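Local atomic coordinates of bifunctional protein PutA (Bradyrhizobium diazoefficiens, PDB entry 6BSN), a protein that probably oxidises proline to glutamate in two steps, using an FAD-dependent proline dehydrogenase and an NAD-dependent aldehyde dehydrogenase in one chain. Residues E283-E288 with G518-A523; D361-F366 with I502-D507; F366-M371 with P494-H499. The protein carries 1 engineered substitution. One frame throughout, in Å; residues are numbered along the deposited sequence.

Interaction 1 of 3, residues E283-E288 with G518-A523; sequences EADRLE and GVEFGA. With PRO (proline), chain G.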
loop_
_atom_site.group_PDB
_atom_site.type_symbol
_atom_site.label_atom_id
_atom_site.label_comp_id
_atom_site.label_asym_id
_atom_site.label_seq_id
_atom_site.Cartn_x
_atom_site.Cartn_y
_atom_site.Cartn_z
ATOM N N GLU A 283 -19.454 -33.923 -23.876
ATOM C CA GLU A 283 -19.699 -32.685 -23.146
ATOM C C GLU A 283 -20.888 -32.817 -22.196
ATOM O O GLU A 283 -21.756 -33.683 -22.347
ATOM C CB GLU A 283 -19.936 -31.526 -24.113
ATOM C CG GLU A 283 -18.754 -31.228 -25.023
ATOM C CD GLU A 283 -18.764 -32.050 -26.337
ATOM O OE1 GLU A 283 -18.035 -31.642 -27.259
ATOM O OE2 GLU A 283 -19.476 -33.087 -26.455
ATOM N N ALA A 284 -20.941 -31.911 -21.218
ATOM C CA ALA A 284 -21.989 -32.007 -20.205
ATOM C C ALA A 284 -23.379 -31.761 -20.789
ATOM O O ALA A 284 -24.356 -32.366 -20.318
ATOM C CB ALA A 284 -21.701 -31.048 -19.049
ATOM N N ASP A 285 -23.502 -30.895 -21.806
ATOM C CA ASP A 285 -24.837 -30.665 -22.365
ATOM C C ASP A 285 -25.331 -31.829 -23.227
ATOM O O ASP A 285 -26.460 -31.767 -23.728
ATOM C CB ASP A 285 -24.890 -29.347 -23.172
ATOM C CG ASP A 285 -24.076 -29.401 -24.471
ATOM O OD1 ASP A 285 -23.415 -30.425 -24.721
ATOM O OD2 ASP A 285 -24.073 -28.410 -25.238
ATOM N N ARG A 286 -24.530 -32.881 -23.405
ATOM C CA ARG A 286 -24.966 -34.094 -24.091
ATOM C C ARG A 286 -25.198 -35.270 -23.148
ATOM O O ARG A 286 -25.638 -36.335 -23.606
ATOM C CB ARG A 286 -23.935 -34.492 -25.162
ATOM C CG ARG A 286 -23.908 -33.575 -26.386
ATOM C CD ARG A 286 -22.602 -33.746 -27.167
ATOM N NE ARG A 286 -22.798 -33.436 -28.578
ATOM C CZ ARG A 286 -21.825 -33.297 -29.470
ATOM N NH1 ARG A 286 -20.549 -33.415 -29.104
ATOM N NH2 ARG A 286 -22.141 -33.039 -30.739
ATOM N N LEU A 287 -24.945 -35.107 -21.844
ATOM C CA LEU A 287 -25.116 -36.214 -20.900
ATOM C C LEU A 287 -26.519 -36.815 -20.990
ATOM O O LEU A 287 -26.683 -38.012 -21.264
ATOM C CB LEU A 287 -24.817 -35.739 -19.466
ATOM C CG LEU A 287 -24.899 -36.825 -18.369
ATOM C CD1 LEU A 287 -24.021 -38.027 -18.708
ATOM C CD2 LEU A 287 -24.523 -36.264 -16.989
ATOM N N GLU A 288 -27.545 -35.986 -20.774
ATOM C CA GLU A 288 -28.922 -36.475 -20.772
ATOM C C GLU A 288 -29.285 -37.142 -22.099
ATOM O O GLU A 288 -29.880 -38.221 -22.110
ATOM C CB GLU A 288 -29.899 -35.336 -20.463
ATOM C CG GLU A 288 -29.879 -34.811 -19.050
ATOM C CD GLU A 288 -30.903 -33.689 -18.835
ATOM O OE1 GLU A 288 -30.944 -33.079 -17.733
ATOM O OE2 GLU A 288 -31.664 -33.410 -19.785
ATOM N N GLY A 518 -28.704 -16.937 -18.941
ATOM C CA GLY A 518 -29.052 -17.797 -20.045
ATOM C C GLY A 518 -29.683 -19.100 -19.587
ATOM O O GLY A 518 -30.018 -19.288 -18.420
ATOM N N VAL A 519 -29.853 -20.011 -20.545
ATOM C CA VAL A 519 -30.505 -21.296 -20.327
ATOM C C VAL A 519 -29.632 -22.381 -20.951
ATOM O O VAL A 519 -29.095 -22.195 -22.050
ATOM C CB VAL A 519 -31.928 -21.314 -20.935
ATOM C CG1 VAL A 519 -32.571 -22.687 -20.779
ATOM C CG2 VAL A 519 -32.818 -20.213 -20.313
ATOM N N GLU A 520 -29.465 -23.505 -20.245
ATOM C CA GLU A 520 -28.756 -24.655 -20.802
ATOM C C GLU A 520 -29.767 -25.558 -21.497
ATOM O O GLU A 520 -30.581 -26.215 -20.834
ATOM C CB GLU A 520 -27.984 -25.435 -19.742
ATOM C CG GLU A 520 -27.328 -26.708 -20.324
ATOM C CD GLU A 520 -26.479 -26.421 -21.566
ATOM O OE1 GLU A 520 -25.405 -25.817 -21.403
ATOM O OE2 GLU A 520 -26.886 -26.780 -22.708
ATOM N N PHE A 521 -29.704 -25.601 -22.832
ATOM C CA PHE A 521 -30.651 -26.389 -23.612
ATOM C C PHE A 521 -30.434 -27.892 -23.436
ATOM O O PHE A 521 -31.357 -28.680 -23.694
ATOM C CB PHE A 521 -30.547 -26.036 -25.103
ATOM C CG PHE A 521 -31.139 -24.706 -25.474
ATOM C CD1 PHE A 521 -31.367 -23.728 -24.518
ATOM C CD2 PHE A 521 -31.500 -24.446 -26.782
ATOM C CE1 PHE A 521 -31.917 -22.502 -24.866
ATOM C CE2 PHE A 521 -32.048 -23.228 -27.138
ATOM C CZ PHE A 521 -32.260 -22.251 -26.172
ATOM N N GLY A 522 -29.220 -28.303 -23.067
ATOM C CA GLY A 522 -28.895 -29.679 -22.761
ATOM C C GLY A 522 -29.363 -30.170 -21.411
ATOM O O GLY A 522 -28.989 -31.275 -21.007
ATOM N N ALA A 523 -30.116 -29.358 -20.672
ATOM C CA ALA A 523 -30.772 -29.761 -19.428
ATOM C C ALA A 523 -32.268 -29.752 -19.691
ATOM O O ALA A 523 -32.869 -28.674 -19.759
ATOM C CB ALA A 523 -30.414 -28.815 -18.280
HETATM N N PRO G . -23.146 -28.362 -32.391
HETATM C CA PRO G . -23.750 -29.409 -31.592
HETATM C C PRO G . -22.940 -29.691 -30.301
HETATM O O PRO G . -21.687 -29.547 -30.281
HETATM C CB PRO G . -23.869 -30.652 -32.437
HETATM C CG PRO G . -23.791 -30.149 -33.872
HETATM C CD PRO G . -23.225 -28.701 -33.779
HETATM O OXT PRO G . -23.534 -30.076 -29.254
HETATM O O HOH W 1 -27.064 -33.031 -20.098
#
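Gly522 and Glu288 meet around a water that three groups grip. The water donates to Gly522 O at 2.8 Å and to Ala284 O, and accepts from Glu288 N at 3.1 Å. It thus bridges the loop at Ala284 and the first turn of helix 287-298 to Gly522; no direct hydrogen bond joins the segments. Beside it, Gly522 CA approaches Asp285 O to 3.4 Å in a CA-H...O contact. The lack of a side chain lets Gly522 come this near.

Glu520 starts a type I turn ending at Ala523. Its chain leaves with CG anti to the backbone N (chi1 176°) and then bends at chi2. OE2 thereby returns to Gly522 N, from which it accepts a hydrogen bond at 2.8 Å through its anti lone pair. The same OE2 lies 3.3 Å from Asp285 CB, and the two carboxylate planes stand 85° apart. The carboxylate of Glu288 packs along Gly522 and Ala523, and its OE2 accepts from Arg524 N.

The Arg286 side chain leaves its CA away from the other segment. NH1 forms a salt bridge with Glu283 OE2 at 2.9 Å, NE bonds Phe247 O, and the carboxylate of a bound proline lies over one guanidinium face. With an alanine here, Glu283 OE2 would probably lose its salt-bridge partner and Phe247 O this donor, and the flat group against the proline carboxylate would be gone.

Asp285 OD2 and Glu520 OE2 are like charges 4.1 Å apart. Arg358 forms salt bridges with both side chains, and Arg354 with Asp285. These arginines probably offset the repulsion and keep both acids ionised.

Interaction 2 of 3, residues D361-F366 with I502-D507; sequences DGYPVF and IPLPCD. With FDA (dihydroflavine-adenine dinucleotide), chain C.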
loop_
_atom_site.group_PDB
_atom_site.type_symbol
_atom_site.label_atom_id
_atom_site.label_comp_id
_atom_site.label_asym_id
_atom_site.label_seq_id
_atom_site.Cartn_x
_atom_site.Cartn_y
_atom_site.Cartn_z
ATOM N N ASP A 361 -26.367 -20.578 -14.406
ATOM C CA ASP A 361 -26.325 -20.232 -12.987
ATOM C C ASP A 361 -25.274 -21.030 -12.196
ATOM O O ASP A 361 -25.296 -21.015 -10.961
ATOM C CB ASP A 361 -27.716 -20.393 -12.364
ATOM C CG ASP A 361 -28.269 -21.797 -12.509
ATOM O OD1 ASP A 361 -27.495 -22.777 -12.425
ATOM O OD2 ASP A 361 -29.497 -21.920 -12.724
ATOM N N GLY A 362 -24.343 -21.683 -12.874
ATOM C CA GLY A 362 -23.314 -22.459 -12.205
ATOM C C GLY A 362 -22.651 -23.365 -13.217
ATOM O O GLY A 362 -23.062 -23.443 -14.379
ATOM N N TYR A 363 -21.614 -24.059 -12.758
ATOM C CA TYR A 363 -20.870 -24.986 -13.602
ATOM C C TYR A 363 -21.313 -26.428 -13.362
ATOM O O TYR A 363 -21.484 -26.842 -12.211
ATOM C CB TYR A 363 -19.371 -24.882 -13.337
ATOM C CG TYR A 363 -18.840 -23.498 -13.585
ATOM C CD1 TYR A 363 -18.626 -22.616 -12.519
ATOM C CD2 TYR A 363 -18.593 -23.050 -14.881
ATOM C CE1 TYR A 363 -18.146 -21.327 -12.738
ATOM C CE2 TYR A 363 -18.115 -21.769 -15.115
ATOM C CZ TYR A 363 -17.894 -20.908 -14.036
ATOM O OH TYR A 363 -17.427 -19.632 -14.253
ATOM N N PRO A 364 -21.525 -27.213 -14.427
ATOM C CA PRO A 364 -21.819 -28.641 -14.241
ATOM C C PRO A 364 -20.641 -29.433 -13.701
ATOM O O PRO A 364 -20.827 -30.583 -13.284
ATOM C CB PRO A 364 -22.184 -29.106 -15.658
ATOM C CG PRO A 364 -21.359 -28.217 -16.549
ATOM C CD PRO A 364 -21.465 -26.852 -15.856
ATOM N N VAL A 365 -19.441 -28.872 -13.717
ATOM C CA VAL A 365 -18.257 -29.564 -13.239
ATOM C C VAL A 365 -17.733 -28.874 -11.990
ATOM O O VAL A 365 -18.006 -27.700 -11.737
ATOM C CB VAL A 365 -17.159 -29.625 -14.318
ATOM C CG1 VAL A 365 -17.558 -30.569 -15.421
ATOM C CG2 VAL A 365 -16.902 -28.210 -14.865
ATOM N N PHE A 366 -16.972 -29.624 -11.197
ATOM C CA PHE A 366 -16.188 -28.999 -10.139
ATOM C C PHE A 366 -15.144 -28.078 -10.757
ATOM O O PHE A 366 -14.717 -28.270 -11.901
ATOM C CB PHE A 366 -15.537 -30.078 -9.257
ATOM C CG PHE A 366 -16.555 -31.026 -8.638
ATOM C CD1 PHE A 366 -17.407 -30.583 -7.630
ATOM C CD2 PHE A 366 -16.688 -32.326 -9.096
ATOM C CE1 PHE A 366 -18.359 -31.434 -7.078
ATOM C CE2 PHE A 366 -17.642 -33.178 -8.555
ATOM C CZ PHE A 366 -18.477 -32.741 -7.553
ATOM N N ILE A 502 -12.355 -18.417 -9.966
ATOM C CA ILE A 502 -13.243 -18.644 -11.102
ATOM C C ILE A 502 -14.629 -18.138 -10.722
ATOM O O ILE A 502 -15.326 -18.764 -9.909
ATOM C CB ILE A 502 -13.260 -20.125 -11.528
ATOM C CG1 ILE A 502 -11.853 -20.565 -11.963
ATOM C CG2 ILE A 502 -14.196 -20.323 -12.701
ATOM C CD1 ILE A 502 -11.762 -22.017 -12.422
ATOM N N PRO A 503 -15.054 -16.998 -11.256
ATOM C CA PRO A 503 -16.361 -16.457 -10.891
ATOM C C PRO A 503 -17.465 -17.302 -11.490
ATOM O O PRO A 503 -17.271 -18.001 -12.482
ATOM C CB PRO A 503 -16.340 -15.059 -11.515
ATOM C CG PRO A 503 -15.527 -15.261 -12.749
ATOM C CD PRO A 503 -14.429 -16.221 -12.341
ATOM N N LEU A 504 -18.638 -17.231 -10.870
ATOM C CA LEU A 504 -19.830 -17.769 -11.496
ATOM C C LEU A 504 -20.154 -16.958 -12.748
ATOM O O LEU A 504 -19.835 -15.769 -12.818
ATOM C CB LEU A 504 -21.017 -17.723 -10.539
ATOM C CG LEU A 504 -20.938 -18.551 -9.270
ATOM C CD1 LEU A 504 -22.178 -18.261 -8.395
ATOM C CD2 LEU A 504 -20.829 -20.033 -9.640
ATOM N N PRO A 505 -20.783 -17.577 -13.755
ATOM C CA PRO A 505 -21.145 -16.809 -14.960
ATOM C C PRO A 505 -21.885 -15.509 -14.653
ATOM O O PRO A 505 -21.655 -14.503 -15.327
ATOM C CB PRO A 505 -22.013 -17.794 -15.755
ATOM C CG PRO A 505 -21.458 -19.161 -15.366
ATOM C CD PRO A 505 -21.072 -19.023 -13.902
ATOM N N CYS A 506 -22.758 -15.487 -13.651
ATOM C CA CYS A 506 -23.452 -14.238 -13.353
ATOM C C CYS A 506 -22.503 -13.161 -12.841
ATOM O O CYS A 506 -22.877 -11.988 -12.835
ATOM C CB CYS A 506 -24.569 -14.469 -12.331
ATOM S SG CYS A 506 -23.951 -14.934 -10.682
ATOM N N ASP A 507 -21.294 -13.523 -12.398
ATOM C CA ASP A 507 -20.312 -12.552 -11.913
ATOM C C ASP A 507 -19.227 -12.231 -12.935
ATOM O O ASP A 507 -18.237 -11.559 -12.604
ATOM C CB ASP A 507 -19.677 -13.043 -10.618
ATOM C CG ASP A 507 -20.671 -13.092 -9.479
ATOM O OD1 ASP A 507 -21.700 -12.403 -9.591
ATOM O OD2 ASP A 507 -20.428 -13.815 -8.489
HETATM P PA FDA C . -5.189 -36.357 -13.380
HETATM O O1A FDA C . -3.908 -35.482 -13.483
HETATM O O2A FDA C . -5.500 -37.036 -12.167
HETATM O O5B FDA C . -6.493 -35.656 -13.464
HETATM C C5B FDA C . -6.698 -34.710 -14.507
HETATM C C4B FDA C . -8.173 -34.327 -14.584
HETATM O O4B FDA C . -8.589 -33.564 -13.483
HETATM C C3B FDA C . -8.574 -33.500 -15.763
HETATM O O3B FDA C . -8.696 -34.273 -16.883
HETATM C C2B FDA C . -9.867 -32.945 -15.321
HETATM O O2B FDA C . -10.892 -33.854 -15.544
HETATM C C1B FDA C . -9.649 -32.748 -13.857
HETATM N N9A FDA C . -9.335 -31.377 -13.488
HETATM C C8A FDA C . -8.208 -30.631 -13.802
HETATM N N7A FDA C . -8.327 -29.421 -13.276
HETATM C C5A FDA C . -9.540 -29.326 -12.596
HETATM C C6A FDA C . -10.183 -28.338 -11.875
HETATM N N6A FDA C . -9.571 -27.050 -11.694
HETATM N N1A FDA C . -11.384 -28.572 -11.324
HETATM C C2A FDA C . -12.004 -29.761 -11.465
HETATM N N3A FDA C . -11.392 -30.755 -12.163
HETATM C C4A FDA C . -10.196 -30.573 -12.722
HETATM N N1 FDA C . -12.608 -38.507 -20.552
HETATM C C2 FDA C . -13.967 -38.191 -20.859
HETATM O O2 FDA C . -14.413 -36.937 -20.523
HETATM N N3 FDA C . -14.805 -39.150 -21.486
HETATM C C4 FDA C . -14.290 -40.423 -21.806
HETATM O O4 FDA C . -15.074 -41.373 -22.406
HETATM C C4X FDA C . -12.875 -40.751 -21.476
HETATM N N5 FDA C . -12.332 -42.029 -21.836
HETATM C C5X FDA C . -11.018 -42.384 -21.321
HETATM C C6 FDA C . -10.523 -43.785 -21.513
HETATM C C7 FDA C . -9.270 -44.138 -20.944
HETATM C C7M FDA C . -8.760 -45.542 -21.128
HETATM C C8 FDA C . -8.497 -43.178 -20.207
HETATM C C8M FDA C . -7.163 -43.522 -19.591
HETATM C C9 FDA C . -8.974 -41.861 -20.035
HETATM C C9A FDA C . -10.278 -41.476 -20.621
HETATM N N10 FDA C . -10.723 -40.100 -20.521
HETATM C C10 FDA C . -12.082 -39.813 -20.871
HETATM C "C1'" FDA C . -9.836 -38.998 -20.105
HETATM C "C2'" FDA C . -9.999 -38.701 -18.624
HETATM O "O2'" FDA C . -11.255 -38.177 -18.376
HETATM C "C3'" FDA C . -8.940 -37.724 -18.142
HETATM O "O3'" FDA C . -9.081 -36.597 -18.903
HETATM C "C4'" FDA C . -7.480 -38.167 -18.263
HETATM O "O4'" FDA C . -7.372 -39.549 -18.184
HETATM C "C5'" FDA C . -6.628 -37.555 -17.157
HETATM O "O5'" FDA C . -7.172 -37.839 -15.882
HETATM P P FDA C . -6.368 -38.604 -14.717
HETATM O O1P FDA C . -7.172 -39.377 -13.624
HETATM O O2P FDA C . -5.370 -39.439 -15.594
HETATM O O3P FDA C . -5.236 -37.472 -14.370
#
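Tyr363 and Pro505 form the apolar centre. Pro505 CD lies 3.7 Å from Tyr363 CZ, and the two side chains meet at a slant. Two more side chains of the 502-507 segment join the packing. Ile502 sends its CG2 branch to within 4.0 Å of Tyr363 CZ. Leu504 reaches Tyr363 CE1 with CD2, at 4.3 Å. The same CD2 methyl lies 4.3 Å from Gly362 CA, where the two backbones run nearest. Helix 348-357 adds Ile352 and Ala355 around the tyrosine and Trp348 against Ile502.

Tyr363 has CG anti to its own carbonyl carbon (chi1 -59°). This swings the ring beside the backbone N and places its hydroxyl among Ile502, Pro503 and Pro505. At this polar edge Tyr363 OH donates to Pro503 O, which lies in the plane of the ring. The modelled distance of 2.4 Å from Tyr363 OH to Pro503 O is very short, and its exact value is doubtful. Gln356 NE2 is hydrogen-bonded to the same hydroxyl, which thus has two polar partners, and they probably limit the turning of the ring. Beyond it the 502-507 segment turns into a short 3-10 piece, held by Asp507 N donating to Leu504 O at 2.7 Å.

At the far end of the 361-366 segment, Phe366 O lies 3.1 Å from C2A of the flavin cofactor's adenine and accepts from Trp348 NE1. The loop connects helices 348-357 and 369-385 within the crossover between parallel strands 338-343 and 390-395. The arrangement is thus a proline-rich segment packed on a beta-alpha-beta crossover of the proline dehydrogenase TIM barrel, next to the adenine site.

Interaction 3 of 3, residues F366-M371 with P494-H499; sequences FTRKAM and PQAAAH. With FDA (dihydroflavine-adenine dinucleotide), chain C; SO4 (sulfate ion), chain I.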
loop_
_atom_site.group_PDB
_atom_site.type_symbol
_atom_site.label_atom_id
_atom_site.label_comp_id
_atom_site.label_asym_id
_atom_site.label_seq_id
_atom_site.Cartn_x
_atom_site.Cartn_y
_atom_site.Cartn_z
ATOM N N PHE A 366 -16.972 -29.624 -11.197
ATOM C CA PHE A 366 -16.188 -28.999 -10.139
ATOM C C PHE A 366 -15.144 -28.078 -10.757
ATOM O O PHE A 366 -14.717 -28.270 -11.901
ATOM C CB PHE A 366 -15.537 -30.078 -9.257
ATOM C CG PHE A 366 -16.555 -31.026 -8.638
ATOM C CD1 PHE A 366 -17.407 -30.583 -7.630
ATOM C CD2 PHE A 366 -16.688 -32.326 -9.096
ATOM C CE1 PHE A 366 -18.359 -31.434 -7.078
ATOM C CE2 PHE A 366 -17.642 -33.178 -8.555
ATOM C CZ PHE A 366 -18.477 -32.741 -7.553
ATOM N N THR A 367 -14.748 -27.053 -9.992
ATOM C CA THR A 367 -13.757 -26.084 -10.445
ATOM C C THR A 367 -12.446 -26.195 -9.688
ATOM O O THR A 367 -11.478 -25.527 -10.055
ATOM C CB THR A 367 -14.296 -24.642 -10.330
ATOM O OG1 THR A 367 -14.780 -24.393 -9.000
ATOM C CG2 THR A 367 -15.442 -24.429 -11.291
ATOM N N ARG A 368 -12.375 -27.045 -8.682
ATOM C CA ARG A 368 -11.121 -27.371 -8.016
ATOM C C ARG A 368 -10.787 -28.820 -8.303
ATOM O O ARG A 368 -11.637 -29.704 -8.150
ATOM C CB ARG A 368 -11.199 -27.138 -6.502
ATOM C CG ARG A 368 -11.026 -25.683 -6.139
ATOM C CD ARG A 368 -10.775 -25.516 -4.647
ATOM N NE ARG A 368 -9.541 -26.152 -4.180
ATOM C CZ ARG A 368 -9.160 -26.178 -2.902
ATOM N NH1 ARG A 368 -9.913 -25.597 -1.966
ATOM N NH2 ARG A 368 -8.026 -26.777 -2.553
ATOM N N LYS A 369 -9.549 -29.042 -8.732
ATOM C CA LYS A 369 -9.072 -30.372 -9.072
ATOM C C LYS A 369 -9.289 -31.369 -7.934
ATOM O O LYS A 369 -9.710 -32.514 -8.168
ATOM C CB LYS A 369 -7.590 -30.279 -9.432
ATOM C CG LYS A 369 -7.138 -31.205 -10.537
ATOM C CD LYS A 369 -6.844 -32.563 -9.997
ATOM C CE LYS A 369 -5.986 -33.373 -10.953
ATOM N NZ LYS A 369 -5.568 -34.601 -10.230
ATOM N N ALA A 370 -8.986 -30.963 -6.695
ATOM C CA ALA A 370 -9.153 -31.874 -5.559
ATOM C C ALA A 370 -10.605 -32.295 -5.383
ATOM O O ALA A 370 -10.868 -33.374 -4.838
ATOM C CB ALA A 370 -8.634 -31.241 -4.260
ATOM N N MET A 371 -11.559 -31.458 -5.820
ATOM C CA MET A 371 -12.970 -31.847 -5.775
ATOM C C MET A 371 -13.271 -32.956 -6.792
ATOM O O MET A 371 -13.991 -33.914 -6.483
ATOM C CB MET A 371 -13.868 -30.621 -5.998
ATOM C CG MET A 371 -14.091 -29.733 -4.756
ATOM S SD MET A 371 -14.886 -30.599 -3.363
ATOM C CE MET A 371 -16.547 -30.900 -3.970
ATOM N N PRO A 494 -15.755 -27.282 3.468
ATOM C CA PRO A 494 -16.714 -27.297 2.349
ATOM C C PRO A 494 -16.857 -25.957 1.648
ATOM O O PRO A 494 -17.015 -25.916 0.418
ATOM C CB PRO A 494 -18.023 -27.723 3.027
ATOM C CG PRO A 494 -17.602 -28.412 4.284
ATOM C CD PRO A 494 -16.381 -27.685 4.738
ATOM N N GLN A 495 -16.784 -24.853 2.400
ATOM C CA GLN A 495 -16.882 -23.517 1.817
ATOM C C GLN A 495 -15.747 -23.220 0.845
ATOM O O GLN A 495 -15.832 -22.236 0.103
ATOM C CB GLN A 495 -16.912 -22.456 2.935
ATOM N N ALA A 496 -14.694 -24.036 0.837
ATOM C CA ALA A 496 -13.587 -23.897 -0.099
ATOM C C ALA A 496 -13.711 -24.818 -1.320
ATOM O O ALA A 496 -12.742 -24.971 -2.069
ATOM C CB ALA A 496 -12.263 -24.159 0.623
ATOM N N ALA A 497 -14.869 -25.456 -1.522
ATOM C CA ALA A 497 -15.006 -26.411 -2.623
ATOM C C ALA A 497 -14.827 -25.728 -3.980
ATOM O O ALA A 497 -14.026 -26.171 -4.807
ATOM C CB ALA A 497 -16.358 -27.129 -2.532
ATOM N N ALA A 498 -15.538 -24.627 -4.214
ATOM C CA ALA A 498 -15.414 -23.902 -5.471
ATOM C C ALA A 498 -14.051 -23.211 -5.581
ATOM O O ALA A 498 -13.438 -22.826 -4.585
ATOM C CB ALA A 498 -16.542 -22.880 -5.597
ATOM N N HIS A 499 -13.565 -23.077 -6.807
ATOM C CA HIS A 499 -12.268 -22.439 -7.010
ATOM C C HIS A 499 -12.367 -20.936 -6.770
ATOM O O HIS A 499 -13.205 -20.267 -7.388
ATOM C CB HIS A 499 -11.749 -22.698 -8.418
ATOM C CG HIS A 499 -10.296 -22.394 -8.572
ATOM N ND1 HIS A 499 -9.795 -21.113 -8.495
ATOM C CD2 HIS A 499 -9.228 -23.206 -8.750
ATOM C CE1 HIS A 499 -8.483 -21.145 -8.640
ATOM N NE2 HIS A 499 -8.113 -22.402 -8.798
HETATM P PA FDA C . -5.189 -36.357 -13.380
HETATM O O1A FDA C . -3.908 -35.482 -13.483
HETATM O O2A FDA C . -5.500 -37.036 -12.167
HETATM O O5B FDA C . -6.493 -35.656 -13.464
HETATM C C5B FDA C . -6.698 -34.710 -14.507
HETATM C C4B FDA C . -8.173 -34.327 -14.584
HETATM O O4B FDA C . -8.589 -33.564 -13.483
HETATM C C3B FDA C . -8.574 -33.500 -15.763
HETATM O O3B FDA C . -8.696 -34.273 -16.883
HETATM C C2B FDA C . -9.867 -32.945 -15.321
HETATM O O2B FDA C . -10.892 -33.854 -15.544
HETATM C C1B FDA C . -9.649 -32.748 -13.857
HETATM N N9A FDA C . -9.335 -31.377 -13.488
HETATM C C8A FDA C . -8.208 -30.631 -13.802
HETATM N N7A FDA C . -8.327 -29.421 -13.276
HETATM C C5A FDA C . -9.540 -29.326 -12.596
HETATM C C6A FDA C . -10.183 -28.338 -11.875
HETATM N N6A FDA C . -9.571 -27.050 -11.694
HETATM N N1A FDA C . -11.384 -28.572 -11.324
HETATM C C2A FDA C . -12.004 -29.761 -11.465
HETATM N N3A FDA C . -11.392 -30.755 -12.163
HETATM C C4A FDA C . -10.196 -30.573 -12.722
HETATM N N1 FDA C . -12.608 -38.507 -20.552
HETATM C C2 FDA C . -13.967 -38.191 -20.859
HETATM O O2 FDA C . -14.413 -36.937 -20.523
HETATM N N3 FDA C . -14.805 -39.150 -21.486
HETATM C C4 FDA C . -14.290 -40.423 -21.806
HETATM O O4 FDA C . -15.074 -41.373 -22.406
HETATM C C4X FDA C . -12.875 -40.751 -21.476
HETATM N N5 FDA C . -12.332 -42.029 -21.836
HETATM C C5X FDA C . -11.018 -42.384 -21.321
HETATM C C6 FDA C . -10.523 -43.785 -21.513
HETATM C C7 FDA C . -9.270 -44.138 -20.944
HETATM C C7M FDA C . -8.760 -45.542 -21.128
HETATM C C8 FDA C . -8.497 -43.178 -20.207
HETATM C C8M FDA C . -7.163 -43.522 -19.591
HETATM C C9 FDA C . -8.974 -41.861 -20.035
HETATM C C9A FDA C . -10.278 -41.476 -20.621
HETATM N N10 FDA C . -10.723 -40.100 -20.521
HETATM C C10 FDA C . -12.082 -39.813 -20.871
HETATM C "C1'" FDA C . -9.836 -38.998 -20.105
HETATM C "C2'" FDA C . -9.999 -38.701 -18.624
HETATM O "O2'" FDA C . -11.255 -38.177 -18.376
HETATM C "C3'" FDA C . -8.940 -37.724 -18.142
HETATM O "O3'" FDA C . -9.081 -36.597 -18.903
HETATM C "C4'" FDA C . -7.480 -38.167 -18.263
HETATM O "O4'" FDA C . -7.372 -39.549 -18.184
HETATM C "C5'" FDA C . -6.628 -37.555 -17.157
HETATM O "O5'" FDA C . -7.172 -37.839 -15.882
HETATM P P FDA C . -6.368 -38.604 -14.717
HETATM O O1P FDA C . -7.172 -39.377 -13.624
HETATM O O2P FDA C . -5.370 -39.439 -15.594
HETATM O O3P FDA C . -5.236 -37.472 -14.370
HETATM S S SO4 I . -6.727 -27.920 -5.991
HETATM O O1 SO4 I . -5.831 -28.930 -6.535
HETATM O O2 SO4 I . -6.570 -26.639 -6.676
HETATM O O3 SO4 I . -6.427 -27.736 -4.567
HETATM O O4 SO4 I . -8.117 -28.357 -6.113
HETATM O O HOH W 2 -15.346 -27.424 -6.851
#
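The guanidinium of Arg368 is engaged at its edges by Ala496 and a sulfate. Ala496 O accepts from NH1 of Arg368 at 2.9 Å, with the oxygen tilted 17° from the guanidinium plane. The sulfur of the sulfate lies in that plane, and sulfate O3 accepts from Arg368 NH2 at 2.7 Å. NH2 is also bonded to Ala490 O. A bend at chi3 (63°) turns the guanidinium toward these partners. The His499 ring presents an edge to Thr367 O, with CD2 3.5 Å from that oxygen.

Thr367 OG1 accepts from His499 N at 2.8 Å, in a nearly straight bond of 166°. A water also links Thr367 N to Ala497 O. Met371 SD packs on Ala497 CB at 3.9 Å.

On the cofactor side, the adenine amino group N6A donates to Thr367 O at 2.9 Å. Lys369 NZ reaches phosphate oxygen O2A at 3.1 Å and forms a salt bridge with Asp373.

Arg368 is the N-cap residue of helix 369-385. Ala370 N donates to sulfate O4 at 2.8 Å, and Arg368 NE bonds the same oxygen at longer range. A helix start and an arginine thus make a site that accepts an anion, although the sulfate probably came from the crystallisation liquor. The positive end of the helix dipole would be expected to favour such binding.

Followed from the N terminus, the chain passes 283-288, then 361-366 and 366-371, which share Phe366. It then returns through one long loop between helices 487-491 and 524-535. There the contacts close in reverse order. Interaction 3 closes first, at 494-499, interaction 2 next, at 502-507, and interaction 1 last, at 518-523. The three loops are therefore nested and none cross. Interactions 1 and 2 touch through Ala284 and Pro364, and interactions 2 and 3 through Ile502 and Thr367. Together they fasten the returning loop along the proline dehydrogenase barrel, from the proline pocket to the adenine end of the flavin cofactor.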